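Local coordinates for protein peptidase, C14 family (Geobacter sulfurreducens PCA, PDB 3BIJ) that is of unknown function but belongs to the caspase-like C14 peptidases and may therefore act as a cysteine-type endopeptidase, at residues K17-W22 with M173-A178. Numbering follows the deposited sequence.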
loop_
_atom_site.group_PDB
_atom_site.type_symbol
_atom_site.label_atom_id
_atom_site.label_comp_id
_atom_site.label_asym_id
_atom_site.label_seq_id
_atom_site.Cartn_x
_atom_site.Cartn_y
_atom_site.Cartn_z
ATOM N N LYS A 17 -1.666 8.288 37.133
ATOM C CA LYS A 17 -1.708 9.386 38.087
ATOM C C LYS A 17 -0.417 10.211 38.043
ATOM O O LYS A 17 -0.344 11.289 38.615
ATOM C CB LYS A 17 -1.955 8.826 39.495
ATOM C CG LYS A 17 -3.393 8.302 39.692
ATOM C CD LYS A 17 -3.485 6.939 40.435
ATOM C CE LYS A 17 -2.983 7.006 41.888
ATOM N NZ LYS A 17 -1.509 6.768 41.989
ATOM N N HIS A 18 0.605 9.706 37.364
ATOM C CA HIS A 18 1.852 10.444 37.253
ATOM C C HIS A 18 2.116 10.831 35.798
ATOM O O HIS A 18 2.649 11.903 35.503
ATOM C CB HIS A 18 3.014 9.608 37.799
ATOM C CG HIS A 18 4.360 10.197 37.524
ATOM N ND1 HIS A 18 5.008 10.045 36.316
ATOM C CD2 HIS A 18 5.166 10.973 38.286
ATOM C CE1 HIS A 18 6.154 10.702 36.347
ATOM N NE2 HIS A 18 6.275 11.275 37.530
ATOM N N TYR A 19 1.722 9.954 34.885
ATOM C CA TYR A 19 1.932 10.195 33.465
ATOM C C TYR A 19 0.783 10.944 32.798
ATOM O O TYR A 19 0.345 10.585 31.703
ATOM C CB TYR A 19 2.169 8.866 32.765
ATOM C CG TYR A 19 3.513 8.252 33.070
ATOM C CD1 TYR A 19 4.634 8.606 32.333
ATOM C CD2 TYR A 19 3.651 7.295 34.071
ATOM C CE1 TYR A 19 5.869 8.019 32.569
ATOM C CE2 TYR A 19 4.880 6.693 34.327
ATOM C CZ TYR A 19 5.993 7.055 33.566
ATOM O OH TYR A 19 7.204 6.423 33.766
ATOM N N GLY A 20 0.292 11.984 33.468
ATOM C CA GLY A 20 -0.787 12.784 32.917
ATOM C C GLY A 20 -1.970 12.004 32.367
ATOM O O GLY A 20 -2.519 12.371 31.332
ATOM N N GLY A 21 -2.362 10.926 33.040
ATOM C CA GLY A 21 -3.505 10.155 32.577
ATOM C C GLY A 21 -3.207 9.037 31.599
ATOM O O GLY A 21 -4.112 8.336 31.152
ATOM N N TRP A 22 -1.937 8.860 31.266
ATOM C CA TRP A 22 -1.527 7.813 30.338
ATOM C C TRP A 22 -1.181 6.556 31.126
ATOM O O TRP A 22 -0.425 6.624 32.094
ATOM C CB TRP A 22 -0.295 8.271 29.570
ATOM C CG TRP A 22 0.148 7.306 28.525
ATOM C CD1 TRP A 22 -0.572 6.889 27.451
ATOM C CD2 TRP A 22 1.448 6.726 28.387
ATOM N NE1 TRP A 22 0.198 6.103 26.637
ATOM C CE2 TRP A 22 1.445 5.986 27.187
ATOM C CE3 TRP A 22 2.619 6.766 29.152
ATOM C CZ2 TRP A 22 2.561 5.294 26.736
ATOM C CZ3 TRP A 22 3.727 6.077 28.703
ATOM C CH2 TRP A 22 3.691 5.353 27.503
HETATM N N MSE A 173 5.800 15.145 27.072
HETATM C CA MSE A 173 5.795 16.553 27.450
HETATM C C MSE A 173 4.741 16.826 28.511
HETATM O O MSE A 173 4.974 17.561 29.475
HETATM C CB MSE A 173 5.523 17.424 26.223
HETATM C CG MSE A 173 6.483 17.164 25.055
HETATM SE SE MSE A 173 6.119 18.251 23.465
HETATM C CE MSE A 173 4.333 17.541 23.042
ATOM N N ARG A 174 3.568 16.240 28.319
ATOM C CA ARG A 174 2.490 16.415 29.273
ATOM C C ARG A 174 2.945 15.904 30.651
ATOM O O ARG A 174 2.713 16.559 31.670
ATOM C CB ARG A 174 1.242 15.656 28.802
ATOM C CG ARG A 174 -0.013 15.983 29.616
ATOM C CD ARG A 174 -1.084 14.931 29.449
ATOM N NE ARG A 174 -1.957 15.153 28.310
ATOM C CZ ARG A 174 -2.841 14.254 27.875
ATOM N NH1 ARG A 174 -3.624 14.522 26.831
ATOM N NH2 ARG A 174 -2.935 13.071 28.469
ATOM N N THR A 175 3.594 14.738 30.673
ATOM C CA THR A 175 4.084 14.156 31.918
ATOM C C THR A 175 5.102 15.095 32.548
ATOM O O THR A 175 5.126 15.295 33.765
ATOM C CB THR A 175 4.746 12.780 31.687
ATOM O OG1 THR A 175 3.775 11.864 31.175
ATOM C CG2 THR A 175 5.309 12.219 32.986
ATOM N N TYR A 176 5.948 15.685 31.718
ATOM C CA TYR A 176 6.945 16.603 32.236
ATOM C C TYR A 176 6.269 17.803 32.890
ATOM O O TYR A 176 6.558 18.132 34.037
ATOM C CB TYR A 176 7.866 17.083 31.116
ATOM C CG TYR A 176 8.789 18.194 31.551
ATOM C CD1 TYR A 176 9.899 17.937 32.358
ATOM C CD2 TYR A 176 8.527 19.505 31.192
ATOM C CE1 TYR A 176 10.722 18.967 32.795
ATOM C CE2 TYR A 176 9.337 20.537 31.619
ATOM C CZ TYR A 176 10.432 20.267 32.421
ATOM O OH TYR A 176 11.229 21.302 32.847
ATOM N N ARG A 177 5.375 18.461 32.153
ATOM C CA ARG A 177 4.670 19.628 32.679
ATOM C C ARG A 177 3.955 19.316 33.988
ATOM O O ARG A 177 4.036 20.086 34.939
ATOM C CB ARG A 177 3.658 20.164 31.655
ATOM C CG ARG A 177 4.295 20.727 30.378
ATOM C CD ARG A 177 3.290 21.494 29.506
ATOM N NE ARG A 177 2.187 20.651 29.036
ATOM C CZ ARG A 177 2.233 19.874 27.957
ATOM N NH1 ARG A 177 3.331 19.825 27.208
ATOM N NH2 ARG A 177 1.179 19.136 27.640
ATOM N N ALA A 178 3.271 18.177 34.036
ATOM C CA ALA A 178 2.531 17.770 35.226
ATOM C C ALA A 178 3.427 17.452 36.409
ATOM O O ALA A 178 2.939 17.299 37.526
ATOM C CB ALA A 178 1.664 16.568 34.908
#
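R174 reaches from helix 169-178 to the backbone of G20, in the type I' beta turn that runs from Y19 to W22 within the loop between strand 4-10 and helix 29-42 of the caspase domain. Its NH2 donates to G20 O at 3.0 Å, meeting the oxygen nearly end-on to the carbonyl, although the N-H...O angle of 139° makes the bond bent and the oxygen lies somewhat out of the guanidinium plane. With CG anti to the backbone N (chi1 -170°) and chi2 also extended, CD comes to 3.5 Å from G20 O; the bend at chi3 then turns the guanidinium so that NH2 meets that oxygen. Arginine suits the place by its length and two terminal nitrogens, since NH1 makes a weak hydrogen bond to F219 O of the second subunit. Glycine suits position 20 doubly: phi is positive, and a beta carbon would collide with R174 CD. A leucine in place of R174 would probably leave G20 O without this donor and loosen the tie between turn and helix.

One residue on, T175 packs against the start of the turn, at Y19. Its OG1 lies 3.4 Å from Y19 CA and at the edge of the tyrosine ring, while its hydrogen bond goes back to V171 O in its own helix. Threonine fits because the hydroxyl is thus satisfied while the methyl stays available: CG2 lies 3.7 Å from both Y19 CD1 and H18 O.

Farther out, Y19 OH bonds to L105 O, fixing the far end of the buried ring, and N179 ND2 bonds both H18 O and T175 O, joining loop to helix a second time. Inside the turn, a beta carbon on G21 would press against G20 O, so glycine fits there too, and the chain closes where W22 N donates to Y19 O at 2.9 Å.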